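Periplasmic binding protein (Sulfurospirillum deleyianum, PDB 4PAG) probably captures a solute in the periplasm and delivers it to an ABC transporter, and is found here with a bound histidine. Local coordinates at residues K263-W268 with A303-F308; T240-K245 with K251-K256; P41-N46 with L86-D91; D123-P128 with L195-G200. All coordinates share one frame; numbering follows the deposited sequence. Where two conformers were deposited one is given.

Contact 1 of 4, residues K263-W268 with A303-F308. With HIS (histidine), chain E.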
loop_
_atom_site.group_PDB
_atom_site.type_symbol
_atom_site.label_atom_id
_atom_site.label_comp_id
_atom_site.label_asym_id
_atom_site.label_seq_id
_atom_site.Cartn_x
_atom_site.Cartn_y
_atom_site.Cartn_z
ATOM N N LYS A 263 2.498 10.535 1.487
ATOM C CA LYS A 263 2.960 9.587 2.501
ATOM C C LYS A 263 2.279 9.705 3.855
ATOM O O LYS A 263 2.626 8.957 4.768
ATOM C CB LYS A 263 4.468 9.767 2.698
ATOM C CG LYS A 263 5.265 9.439 1.458
ATOM C CD LYS A 263 6.706 9.852 1.563
ATOM C CE LYS A 263 7.437 9.462 0.292
ATOM N NZ LYS A 263 7.065 10.337 -0.849
ATOM N N SER A 264 1.317 10.620 3.987
ATOM C CA SER A 264 0.742 10.966 5.284
ATOM C C SER A 264 -0.672 10.404 5.470
ATOM O O SER A 264 -1.592 10.806 4.757
ATOM C CB SER A 264 0.718 12.486 5.452
ATOM O OG SER A 264 2.028 13.023 5.352
ATOM N N PRO A 265 -0.860 9.484 6.436
ATOM C CA PRO A 265 0.108 8.882 7.351
ATOM C C PRO A 265 0.742 7.588 6.825
ATOM O O PRO A 265 1.744 7.119 7.380
ATOM C CB PRO A 265 -0.752 8.569 8.568
ATOM C CG PRO A 265 -2.052 8.153 7.962
ATOM C CD PRO A 265 -2.236 9.065 6.777
ATOM N N PHE A 266 0.136 7.004 5.792
ATOM C CA PHE A 266 0.648 5.807 5.152
ATOM C C PHE A 266 0.874 6.134 3.675
ATOM O O PHE A 266 0.126 6.914 3.081
ATOM C CB PHE A 266 -0.360 4.655 5.216
ATOM C CG PHE A 266 -0.807 4.259 6.597
ATOM C CD1 PHE A 266 0.030 4.359 7.712
ATOM C CD2 PHE A 266 -2.072 3.697 6.766
ATOM C CE1 PHE A 266 -0.410 3.946 8.968
ATOM C CE2 PHE A 266 -2.509 3.277 8.014
ATOM C CZ PHE A 266 -1.675 3.397 9.116
ATOM N N ASN A 267 1.877 5.509 3.077
ATOM C CA ASN A 267 2.188 5.733 1.660
ATOM C C ASN A 267 1.011 5.356 0.760
ATOM O O ASN A 267 0.386 4.301 0.944
ATOM C CB ASN A 267 3.415 4.917 1.289
ATOM C CG ASN A 267 4.086 5.403 0.020
ATOM O OD1 ASN A 267 3.584 5.190 -1.099
ATOM N ND2 ASN A 267 5.241 6.037 0.177
ATOM N N TRP A 268 0.707 6.220 -0.210
ATOM C CA TRP A 268 -0.434 6.016 -1.094
ATOM C C TRP A 268 -0.243 4.888 -2.114
ATOM O O TRP A 268 -1.234 4.392 -2.637
ATOM C CB TRP A 268 -0.810 7.315 -1.836
ATOM C CG TRP A 268 -1.535 8.325 -0.992
ATOM C CD1 TRP A 268 -1.569 8.388 0.375
ATOM C CD2 TRP A 268 -2.305 9.436 -1.460
ATOM N NE1 TRP A 268 -2.326 9.450 0.779
ATOM C CE2 TRP A 268 -2.785 10.116 -0.325
ATOM C CE3 TRP A 268 -2.638 9.922 -2.730
ATOM C CZ2 TRP A 268 -3.589 11.256 -0.419
ATOM C CZ3 TRP A 268 -3.432 11.053 -2.817
ATOM C CH2 TRP A 268 -3.891 11.705 -1.672
ATOM N N ALA A 303 -13.283 12.230 1.206
ATOM C CA ALA A 303 -14.193 11.148 1.602
ATOM C C ALA A 303 -13.431 9.946 2.158
ATOM O O ALA A 303 -13.830 9.354 3.154
ATOM C CB ALA A 303 -15.057 10.713 0.427
ATOM N N PHE A 304 -12.329 9.597 1.511
ATOM C CA PHE A 304 -11.520 8.464 1.942
ATOM C C PHE A 304 -10.936 8.698 3.345
ATOM O O PHE A 304 -11.026 7.827 4.224
ATOM C CB PHE A 304 -10.428 8.187 0.911
ATOM C CG PHE A 304 -9.608 6.970 1.205
ATOM C CD1 PHE A 304 -8.478 7.067 1.993
ATOM C CD2 PHE A 304 -9.965 5.728 0.696
ATOM C CE1 PHE A 304 -7.715 5.957 2.273
ATOM C CE2 PHE A 304 -9.202 4.609 0.970
ATOM C CZ PHE A 304 -8.075 4.728 1.761
ATOM N N TYR A 305 -10.375 9.879 3.569
ATOM C CA TYR A 305 -9.765 10.186 4.861
ATOM C C TYR A 305 -10.807 10.273 5.976
ATOM O O TYR A 305 -10.538 9.867 7.120
ATOM C CB TYR A 305 -8.883 11.447 4.790
ATOM C CG TYR A 305 -7.447 11.108 4.417
ATOM C CD1 TYR A 305 -7.137 10.624 3.146
ATOM C CD2 TYR A 305 -6.417 11.237 5.335
ATOM C CE1 TYR A 305 -5.839 10.288 2.807
ATOM C CE2 TYR A 305 -5.107 10.904 5.003
ATOM C CZ TYR A 305 -4.823 10.421 3.738
ATOM O OH TYR A 305 -3.524 10.085 3.384
ATOM N N GLN A 306 -12.005 10.745 5.637
ATOM C CA GLN A 306 -13.075 10.859 6.624
ATOM C C GLN A 306 -13.469 9.495 7.157
ATOM O O GLN A 306 -13.548 9.304 8.370
ATOM C CB GLN A 306 -14.301 11.566 6.040
ATOM C CG GLN A 306 -15.307 12.023 7.094
ATOM C CD GLN A 306 -16.293 10.953 7.537
ATOM O OE1 GLN A 306 -16.596 10.005 6.802
ATOM N NE2 GLN A 306 -16.827 11.121 8.746
ATOM N N LEU A 307 -13.685 8.550 6.256
ATOM C CA LEU A 307 -14.164 7.218 6.627
ATOM C C LEU A 307 -13.038 6.359 7.194
ATOM O O LEU A 307 -13.182 5.769 8.278
ATOM C CB LEU A 307 -14.810 6.524 5.423
ATOM C CG LEU A 307 -15.289 5.084 5.651
ATOM C CD1 LEU A 307 -16.380 5.041 6.715
ATOM C CD2 LEU A 307 -15.779 4.458 4.359
ATOM N N PHE A 308 -11.916 6.293 6.480
ATOM C CA PHE A 308 -10.812 5.406 6.887
ATOM C C PHE A 308 -10.068 5.885 8.128
ATOM O O PHE A 308 -9.706 5.069 8.971
ATOM C CB PHE A 308 -9.837 5.140 5.723
ATOM C CG PHE A 308 -10.338 4.110 4.754
ATOM C CD1 PHE A 308 -11.320 4.428 3.841
ATOM C CD2 PHE A 308 -9.866 2.801 4.797
ATOM C CE1 PHE A 308 -11.813 3.477 2.962
ATOM C CE2 PHE A 308 -10.347 1.849 3.919
ATOM C CZ PHE A 308 -11.327 2.185 2.999
HETATM N N HIS E . 6.540 16.118 0.230
HETATM C CA HIS E . 6.090 14.808 0.775
HETATM C C HIS E . 7.283 13.917 1.087
HETATM O O HIS E . 7.623 12.946 0.396
HETATM C CB HIS E . 5.138 14.114 -0.192
HETATM C CG HIS E . 4.058 15.006 -0.718
HETATM N ND1 HIS E . 3.483 14.834 -1.959
HETATM C CD2 HIS E . 3.451 16.085 -0.169
HETATM C CE1 HIS E . 2.561 15.761 -2.148
HETATM N NE2 HIS E . 2.521 16.533 -1.077
HETATM O OXT HIS E . 7.952 14.181 2.075
#

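Contact 2 of 4, residues T240-K245 with K251-K256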
loop_
_atom_site.group_PDB
_atom_site.type_symbol
_atom_site.label_atom_id
_atom_site.label_comp_id
_atom_site.label_asym_id
_atom_site.label_seq_id
_atom_site.Cartn_x
_atom_site.Cartn_y
_atom_site.Cartn_z
ATOM N N THR A 240 15.895 16.987 -6.994
ATOM C CA THR A 240 17.020 16.797 -7.913
ATOM C C THR A 240 16.600 16.846 -9.378
ATOM O O THR A 240 17.263 17.499 -10.195
ATOM C CB THR A 240 17.722 15.456 -7.632
ATOM O OG1 THR A 240 18.412 15.544 -6.380
ATOM C CG2 THR A 240 18.725 15.102 -8.721
ATOM N N VAL A 241 15.498 16.172 -9.706
ATOM C CA VAL A 241 15.076 16.013 -11.099
ATOM C C VAL A 241 14.695 17.351 -11.753
ATOM O O VAL A 241 14.754 17.481 -12.974
ATOM C CB VAL A 241 13.937 14.950 -11.238
ATOM C CG1 VAL A 241 12.608 15.483 -10.747
ATOM C CG2 VAL A 241 13.806 14.468 -12.674
ATOM N N PHE A 242 14.327 18.339 -10.939
ATOM C CA PHE A 242 14.062 19.700 -11.430
ATOM C C PHE A 242 15.220 20.684 -11.239
ATOM O O PHE A 242 15.222 21.761 -11.844
ATOM C CB PHE A 242 12.796 20.254 -10.780
ATOM C CG PHE A 242 11.539 19.651 -11.320
ATOM C CD1 PHE A 242 11.135 19.916 -12.619
ATOM C CD2 PHE A 242 10.772 18.795 -10.541
ATOM C CE1 PHE A 242 9.979 19.346 -13.130
ATOM C CE2 PHE A 242 9.608 18.234 -11.040
ATOM C CZ PHE A 242 9.215 18.504 -12.338
ATOM N N ARG A 243 16.196 20.320 -10.413
ATOM C CA ARG A 243 17.377 21.159 -10.170
ATOM C C ARG A 243 18.513 20.832 -11.155
ATOM O O ARG A 243 19.091 21.745 -11.741
ATOM C CB ARG A 243 17.852 21.012 -8.719
ATOM C CG ARG A 243 19.006 21.924 -8.321
ATOM C CD ARG A 243 19.565 21.610 -6.933
ATOM N NE ARG A 243 20.133 20.260 -6.839
ATOM C CZ ARG A 243 19.554 19.211 -6.245
ATOM N NH1 ARG A 243 18.372 19.318 -5.662
ATOM N NH2 ARG A 243 20.174 18.038 -6.231
ATOM N N GLU A 244 18.820 19.545 -11.340
ATOM C CA GLU A 244 19.933 19.123 -12.203
ATOM C C GLU A 244 19.574 19.188 -13.695
ATOM O O GLU A 244 18.582 18.606 -14.140
ATOM C CB GLU A 244 20.401 17.710 -11.852
ATOM C CG GLU A 244 21.228 17.612 -10.577
ATOM C CD GLU A 244 21.739 16.201 -10.305
ATOM O OE1 GLU A 244 22.407 16.010 -9.270
ATOM O OE2 GLU A 244 21.476 15.278 -11.113
ATOM N N LYS A 245 20.414 19.873 -14.464
ATOM C CA LYS A 245 20.160 20.145 -15.887
ATOM C C LYS A 245 19.951 18.887 -16.758
ATOM O O LYS A 245 19.142 18.892 -17.691
ATOM C CB LYS A 245 21.324 20.991 -16.442
ATOM C CG LYS A 245 21.168 21.465 -17.880
ATOM C CD LYS A 245 20.196 22.629 -17.999
ATOM C CE LYS A 245 19.629 22.758 -19.406
ATOM N NZ LYS A 245 20.668 22.755 -20.476
ATOM N N LYS A 251 11.004 14.568 -21.714
ATOM C CA LYS A 251 9.776 15.315 -22.002
ATOM C C LYS A 251 8.880 15.431 -20.756
ATOM O O LYS A 251 8.237 16.452 -20.551
ATOM C CB LYS A 251 8.992 14.683 -23.160
ATOM C CG LYS A 251 9.753 14.584 -24.482
ATOM C CD LYS A 251 9.742 15.874 -25.302
ATOM C CE LYS A 251 10.424 15.662 -26.655
ATOM N NZ LYS A 251 10.421 16.845 -27.578
ATOM N N ALA A 252 8.835 14.393 -19.924
ATOM C CA ALA A 252 8.053 14.454 -18.697
ATOM C C ALA A 252 8.531 15.611 -17.818
ATOM O O ALA A 252 7.720 16.284 -17.183
ATOM C CB ALA A 252 8.129 13.136 -17.935
ATOM N N VAL A 253 9.843 15.849 -17.806
ATOM C CA VAL A 253 10.426 16.912 -16.994
ATOM C C VAL A 253 10.097 18.282 -17.597
ATOM O O VAL A 253 9.704 19.198 -16.875
ATOM C CB VAL A 253 11.945 16.710 -16.799
ATOM C CG1 VAL A 253 12.596 17.942 -16.183
ATOM C CG2 VAL A 253 12.200 15.480 -15.938
ATOM N N GLN A 254 10.242 18.399 -18.916
ATOM C CA GLN A 254 9.815 19.589 -19.661
ATOM C C GLN A 254 8.354 19.950 -19.418
ATOM O O GLN A 254 8.023 21.118 -19.233
ATOM C CB GLN A 254 10.019 19.380 -21.162
ATOM C CG GLN A 254 11.473 19.284 -21.579
ATOM C CD GLN A 254 12.209 20.601 -21.463
ATOM O OE1 GLN A 254 11.608 21.662 -21.530
ATOM N NE2 GLN A 254 13.515 20.536 -21.289
ATOM N N ASN A 255 7.487 18.943 -19.420
ATOM C CA ASN A 255 6.060 19.146 -19.191
ATOM C C ASN A 255 5.661 19.191 -17.709
ATOM O O ASN A 255 4.489 19.360 -17.404
ATOM C CB ASN A 255 5.255 18.052 -19.906
ATOM C CG ASN A 255 5.448 18.064 -21.407
ATOM O OD1 ASN A 255 5.586 19.117 -22.013
ATOM N ND2 ASN A 255 5.446 16.885 -22.019
ATOM N N LYS A 256 6.629 19.041 -16.803
ATOM C CA LYS A 256 6.383 19.040 -15.353
ATOM C C LYS A 256 5.400 17.941 -14.930
ATOM O O LYS A 256 4.663 18.086 -13.963
ATOM C CB LYS A 256 5.906 20.415 -14.879
ATOM C CG LYS A 256 6.813 21.562 -15.318
ATOM C CD LYS A 256 6.101 22.896 -15.176
ATOM C CE LYS A 256 7.078 24.056 -15.115
ATOM N NZ LYS A 256 7.917 24.169 -16.340
#

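Contact 3 of 4, residues P41-N46 with L86-D91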
loop_
_atom_site.group_PDB
_atom_site.type_symbol
_atom_site.label_atom_id
_atom_site.label_comp_id
_atom_site.label_asym_id
_atom_site.label_seq_id
_atom_site.Cartn_x
_atom_site.Cartn_y
_atom_site.Cartn_z
ATOM N N PRO A 41 -7.030 -3.810 19.472
ATOM C CA PRO A 41 -6.359 -5.080 19.803
ATOM C C PRO A 41 -4.919 -5.275 19.278
ATOM O O PRO A 41 -4.316 -6.305 19.568
ATOM C CB PRO A 41 -7.285 -6.122 19.194
ATOM C CG PRO A 41 -7.907 -5.433 18.029
ATOM C CD PRO A 41 -7.943 -3.954 18.323
ATOM N N LEU A 42 -4.365 -4.326 18.526
ATOM C CA LEU A 42 -3.000 -4.492 18.009
ATOM C C LEU A 42 -1.961 -4.547 19.128
ATOM O O LEU A 42 -1.900 -3.650 19.954
ATOM C CB LEU A 42 -2.620 -3.355 17.061
ATOM C CG LEU A 42 -3.044 -3.487 15.607
ATOM C CD1 LEU A 42 -2.803 -2.155 14.915
ATOM C CD2 LEU A 42 -2.284 -4.610 14.917
ATOM N N ILE A 43 -1.138 -5.590 19.134
ATOM C CA ILE A 43 -0.098 -5.751 20.162
ATOM C C ILE A 43 1.190 -4.999 19.837
ATOM O O ILE A 43 2.033 -4.799 20.718
ATOM C CB ILE A 43 0.270 -7.239 20.371
ATOM C CG1 ILE A 43 0.891 -7.841 19.105
ATOM C CG2 ILE A 43 -0.955 -8.033 20.781
ATOM C CD1 ILE A 43 1.724 -9.080 19.350
ATOM N N GLY A 44 1.341 -4.600 18.576
ATOM C CA GLY A 44 2.569 -4.004 18.095
ATOM C C GLY A 44 2.508 -3.673 16.613
ATOM O O GLY A 44 1.556 -4.052 15.919
ATOM N N VAL A 45 3.518 -2.939 16.148
ATOM C CA VAL A 45 3.681 -2.628 14.733
ATOM C C VAL A 45 4.916 -3.384 14.209
ATOM O O VAL A 45 5.659 -4.002 14.989
ATOM C CB VAL A 45 3.805 -1.102 14.479
ATOM C CG1 VAL A 45 2.501 -0.397 14.822
ATOM C CG2 VAL A 45 4.956 -0.488 15.266
ATOM N N ASN A 46 5.124 -3.349 12.895
ATOM C CA ASN A 46 6.216 -4.090 12.265
ATOM C C ASN A 46 7.462 -3.232 12.079
ATOM O O ASN A 46 8.580 -3.733 12.183
ATOM C CB ASN A 46 5.771 -4.645 10.909
ATOM C CG ASN A 46 4.470 -5.401 10.997
ATOM O OD1 ASN A 46 3.428 -4.904 10.571
ATOM N ND2 ASN A 46 4.510 -6.589 11.592
ATOM N N LEU A 86 5.648 -14.209 20.490
ATOM C CA LEU A 86 5.152 -15.313 21.311
ATOM C C LEU A 86 4.791 -14.825 22.715
ATOM O O LEU A 86 3.735 -15.172 23.245
ATOM C CB LEU A 86 6.188 -16.439 21.385
ATOM C CG LEU A 86 5.820 -17.700 22.179
ATOM C CD1 LEU A 86 4.478 -18.277 21.746
ATOM C CD2 LEU A 86 6.924 -18.737 22.031
ATOM N N ALA A 87 5.659 -14.004 23.301
ATOM C CA ALA A 87 5.448 -13.513 24.660
ATOM C C ALA A 87 4.222 -12.611 24.758
ATOM O O ALA A 87 3.557 -12.589 25.786
ATOM C CB ALA A 87 6.686 -12.781 25.163
ATOM N N ALA A 88 3.917 -11.882 23.686
ATOM C CA ALA A 88 2.790 -10.936 23.685
ATOM C C ALA A 88 1.416 -11.597 23.568
ATOM O O ALA A 88 0.397 -10.934 23.776
ATOM C CB ALA A 88 2.962 -9.915 22.572
ATOM N N LYS A 89 1.386 -12.882 23.211
ATOM C CA LYS A 89 0.148 -13.671 23.220
ATOM C C LYS A 89 -0.972 -13.055 22.379
ATOM O O LYS A 89 -2.051 -12.756 22.898
ATOM C CB LYS A 89 -0.358 -13.871 24.662
ATOM C CG LYS A 89 0.638 -14.508 25.624
ATOM C CD LYS A 89 0.615 -16.029 25.559
ATOM C CE LYS A 89 1.561 -16.653 26.577
ATOM N NZ LYS A 89 1.176 -16.351 27.985
ATOM N N PRO A 90 -0.729 -12.860 21.074
ATOM C CA PRO A 90 -1.872 -12.479 20.257
ATOM C C PRO A 90 -2.827 -13.665 20.139
ATOM O O PRO A 90 -2.366 -14.805 20.088
ATOM C CB PRO A 90 -1.240 -12.155 18.905
ATOM C CG PRO A 90 -0.026 -13.009 18.846
ATOM C CD PRO A 90 0.470 -13.138 20.263
ATOM N N ASP A 91 -4.136 -13.407 20.120
ATOM C CA ASP A 91 -5.129 -14.477 19.887
ATOM C C ASP A 91 -4.983 -15.073 18.486
ATOM O O ASP A 91 -5.245 -16.255 18.264
ATOM C CB ASP A 91 -6.557 -13.948 20.061
ATOM C CG ASP A 91 -6.817 -13.395 21.457
ATOM O OD1 ASP A 91 -6.347 -14.007 22.432
ATOM O OD2 ASP A 91 -7.490 -12.346 21.579
#

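Contact 4 of 4, residues D123-P128 with L195-G200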
loop_
_atom_site.group_PDB
_atom_site.type_symbol
_atom_site.label_atom_id
_atom_site.label_comp_id
_atom_site.label_asym_id
_atom_site.label_seq_id
_atom_site.Cartn_x
_atom_site.Cartn_y
_atom_site.Cartn_z
ATOM N N ASP A 123 -3.578 -8.307 -5.635
ATOM C CA ASP A 123 -4.527 -7.662 -6.531
ATOM C C ASP A 123 -5.376 -6.737 -5.675
ATOM O O ASP A 123 -6.085 -7.198 -4.788
ATOM C CB ASP A 123 -5.405 -8.710 -7.225
ATOM C CG ASP A 123 -6.280 -8.124 -8.340
ATOM O OD1 ASP A 123 -6.506 -6.884 -8.400
ATOM O OD2 ASP A 123 -6.758 -8.935 -9.166
ATOM N N SER A 124 -5.306 -5.432 -5.940
ATOM C CA SER A 124 -6.037 -4.458 -5.135
ATOM C C SER A 124 -7.564 -4.644 -5.207
ATOM O O SER A 124 -8.284 -4.223 -4.295
ATOM C CB SER A 124 -5.637 -3.023 -5.512
ATOM O OG SER A 124 -4.280 -2.740 -5.157
ATOM N N GLN A 125 -8.048 -5.271 -6.276
ATOM C CA GLN A 125 -9.468 -5.586 -6.396
ATOM C C GLN A 125 -9.934 -6.534 -5.279
ATOM O O GLN A 125 -11.128 -6.621 -5.007
ATOM C CB GLN A 125 -9.781 -6.179 -7.777
ATOM C CG GLN A 125 -9.253 -5.360 -8.954
ATOM C CD GLN A 125 -10.215 -4.287 -9.437
ATOM O OE1 GLN A 125 -9.962 -3.622 -10.437
ATOM N NE2 GLN A 125 -11.335 -4.141 -8.754
ATOM N N ASN A 126 -8.995 -7.224 -4.627
ATOM C CA ASN A 126 -9.316 -8.092 -3.478
ATOM C C ASN A 126 -9.599 -7.359 -2.154
ATOM O O ASN A 126 -10.061 -7.988 -1.203
ATOM C CB ASN A 126 -8.191 -9.100 -3.211
ATOM C CG ASN A 126 -8.026 -10.118 -4.317
ATOM O OD1 ASN A 126 -8.842 -10.218 -5.234
ATOM N ND2 ASN A 126 -6.955 -10.887 -4.233
ATOM N N TYR A 127 -9.322 -6.058 -2.064
ATOM C CA TYR A 127 -9.475 -5.377 -0.768
ATOM C C TYR A 127 -10.877 -5.471 -0.133
ATOM O O TYR A 127 -10.979 -5.708 1.066
ATOM C CB TYR A 127 -8.954 -3.930 -0.810
ATOM C CG TYR A 127 -7.445 -3.880 -0.630
ATOM C CD1 TYR A 127 -6.854 -4.319 0.553
ATOM C CD2 TYR A 127 -6.613 -3.434 -1.645
ATOM C CE1 TYR A 127 -5.475 -4.305 0.719
ATOM C CE2 TYR A 127 -5.236 -3.413 -1.487
ATOM C CZ TYR A 127 -4.669 -3.853 -0.307
ATOM O OH TYR A 127 -3.292 -3.831 -0.159
ATOM N N PRO A 128 -11.955 -5.325 -0.921
ATOM C CA PRO A 128 -13.273 -5.441 -0.287
ATOM C C PRO A 128 -13.493 -6.783 0.424
ATOM O O PRO A 128 -13.887 -6.804 1.591
ATOM C CB PRO A 128 -14.246 -5.253 -1.453
ATOM C CG PRO A 128 -13.481 -4.434 -2.452
ATOM C CD PRO A 128 -12.063 -4.922 -2.336
ATOM N N LEU A 195 0.018 1.328 -10.249
ATOM C CA LEU A 195 0.360 2.060 -11.473
ATOM C C LEU A 195 -0.292 1.399 -12.691
ATOM O O LEU A 195 -0.813 2.078 -13.574
ATOM C CB LEU A 195 1.874 2.146 -11.637
ATOM C CG LEU A 195 2.588 2.952 -10.543
ATOM C CD1 LEU A 195 4.037 2.513 -10.376
ATOM C CD2 LEU A 195 2.532 4.426 -10.875
ATOM N N ALA A 196 -0.273 0.073 -12.725
ATOM C CA ALA A 196 -0.945 -0.682 -13.788
ATOM C C ALA A 196 -2.464 -0.642 -13.627
ATOM O O ALA A 196 -3.196 -0.549 -14.614
ATOM C CB ALA A 196 -0.455 -2.119 -13.798
ATOM N N LEU A 197 -2.935 -0.710 -12.384
ATOM C CA LEU A 197 -4.374 -0.648 -12.100
ATOM C C LEU A 197 -4.986 0.690 -12.521
ATOM O O LEU A 197 -6.159 0.762 -12.906
ATOM C CB LEU A 197 -4.620 -0.871 -10.610
ATOM C CG LEU A 197 -6.054 -1.189 -10.201
ATOM C CD1 LEU A 197 -6.461 -2.561 -10.718
ATOM C CD2 LEU A 197 -6.190 -1.115 -8.685
ATOM N N ALA A 198 -4.177 1.742 -12.452
ATOM C CA ALA A 198 -4.592 3.074 -12.860
ATOM C C ALA A 198 -4.535 3.299 -14.379
ATOM O O ALA A 198 -4.833 4.387 -14.839
ATOM C CB ALA A 198 -3.730 4.106 -12.155
ATOM N N GLY A 199 -4.135 2.288 -15.144
ATOM C CA GLY A 199 -4.078 2.384 -16.603
ATOM C C GLY A 199 -2.725 2.812 -17.150
ATOM O O GLY A 199 -2.627 3.269 -18.285
ATOM N N GLY A 200 -1.676 2.652 -16.354
ATOM C CA GLY A 200 -0.337 2.996 -16.791
ATOM C C GLY A 200 0.304 1.921 -17.649
ATOM O O GLY A 200 0.039 0.726 -17.479
#

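Contact 1 of 4, residues K263-W268 with A303-F308
The hydroxyl of Tyr305 reaches from helix 297-309 into the loop 263-268 and is gripped there twice. It donates to the backbone O of Ser264, a very short 2.5 Å from OH to O, and it accepts from the indole of Trp268, whose NE1 lies 2.9 Å from OH with an N-H···O angle of 160°. The hydroxyl sits close to the indole plane, and both partners lie at the edge of the tyrosine ring, near its plane. Pro265, which follows a cis peptide bond, adds a lighter contact, its CD 3.8 Å from Tyr305 CE2. Met276 and Leu279 pack on both Trp268 and Tyr305, whereas Gln306 on the far flank of the helix is exposed to solvent. A phenylalanine in place of Tyr305 would probably leave the Ser264 carbonyl and the buried indole N-H without their shared partner and let the loop shift. Lys263, at the start of the loop, takes no part in the contact with the helix; its NZ donates to O of the bound histidine at 2.9 Å and to the Gln233 and Val261 carbonyls. The Tyr305 bonds thus hold the loop that supplies Lys263 to the histidine pocket of this periplasmic binding protein.

Contact 2 of 4, residues T240-K245 with K251-K256
Phe242 and Val253 mark the closest approach of the two backbones, with their CA atoms 7.2 Å apart, where the last turn of helix 235-243 passes the short helix 251-254. The first helix ends at Arg243, and Glu244 is the first residue to leave helical angles, its N still bonded to Thr240 O at 2.8 Å. The second helix closes in a Schellman motif: Lys256 takes a positive phi of 58°, and its N returns to Val253 O at 3.1 Å. No hydrogen bond joins the two segments; the contact is made by apolar side chains and by the Phe242 edge against backbone atoms. Val241 and Val253 lie alongside each other, pointing opposite ways, and meet through their CG2 methyls at 3.8 Å. On Val241 this methyl stands anti to the backbone N, the other branch filling the site between N and the carbonyl carbon (chi1 75°). The ring of Phe242 is presented edge-on, with CE1 3.8 Å from Val253 O and CZ 4.2 Å from Lys256 CA, so that it borders the capped helix end. Its CE1 also lies 4.3 Å from Val253 CG1. The valine side is the sheltered one, for Val241 packs further on Trp247 and Val258, whereas Phe242, though it too touches Val258, is exposed. Both helices belong to the connection between the parallel neighbouring strands 229-232 and 258-260. The contact therefore folds that connection on itself, as part of a beta-alpha-beta crossover in the sheet of this binding protein.

Contact 3 of 4, residues P41-N46 with L86-D91
Ile43 meets Ala88 and Pro90 through a single methyl, CD1, in a small apolar contact within the alpha/beta fold of the binding protein. It joins the loop after helix 28-37 to the turn that leads from helix 82-88 into strand 92-96. The conformation of Ile43 makes the contact. Its CG1 branch takes the crowded position between the backbone N and the carbonyl carbon (chi1 64°), and the extended second torsion (chi2 159°) then carries CD1 forward to the helix end, while CG2 stays beside the backbone N. Ala88, in the last helical turn, points its CB toward the loop. Beyond it Lys89 adopts a positive phi, which swings the chain round and turns its own side chain away from Ile43, bringing the proline ring that follows up to the same methyl. Strand 23-25 and Arg22 just before it link both pieces: Ile43 is backbone-bonded to Ile23, Ile43 and Pro90 each touch Tyr24, and Arg22 NH2 donates a hydrogen bond to Ala88 O. No hydrogen bond crosses between the two segments. The CD1 methyl of Ile43 sits in the angle between its two neighbours, 3.6 Å from CB of Ala88 and 4.3 Å from CB of Pro90.

Contact 4 of 4, residues D123-P128 with L195-G200
Leu197 carries most of this contact, its forked end facing Ser124 and Gln125 in the turn leading into helix 127-138. The leucine CG stands anti to the backbone N (chi1 -165°), which sends the side chain out from the last turn of helix 193-197 so that each methyl finds its own partner. CD2 rests against CB of Ser124 at 3.7 Å. CD1 lies the same 3.7 Å from OE1 of Gln125, a less certain contact because that glutamine has two conformers. Ser124 offers the leucine only its carbon, for its OG is engaged by Glu193 OE1 at the start of the same helix as Leu197. Gln125 lies across the leucine, bent at chi2 so that its amide oxygen comes over to it, and its chain also packs on Leu155 of helix 141-163. The backbone under these two residues is set by an Asx turn: Asp123 OD1 accepts from Gln125 N at 3.1 Å, the donor standing above the carboxylate plane. On the other side, helix 193-197 closes in a Schellman motif at Gly199, with Gly199 N bonded to Ala196 O and Gly200 N to Leu195 O. Ser124 and Ala198 both touch helix 277-288, which thus spans the two segments. Between the two segments themselves there are only van der Waals contacts; the nearby polar tie is Ser124 OG to Glu193, and other polar groups fix each turn separately.

In the fold
Contact 1 is the buried one, and it alone has hydrogen bonds running between its segments. Contacts 2, 3 and 4 are partly buried and rely on van der Waals contacts, mostly between carbon atoms, each beside the end of a helix. Contacts 2 and 3 lie on opposite sides of the chain's centre, about 46 Å between centres, whereas contacts 1 and 4 are about 17 Å apart between centres. These two share a neighbour, helix 277-288, which touches Trp268 and Tyr305 in one and Ser124 and Ala198 in the other. Contact 1 alone includes a pocket residue, Lys263. Strand 258-260 connects it with contact 2, since Val241 and Phe242 pack on that strand and the pocket loop follows it.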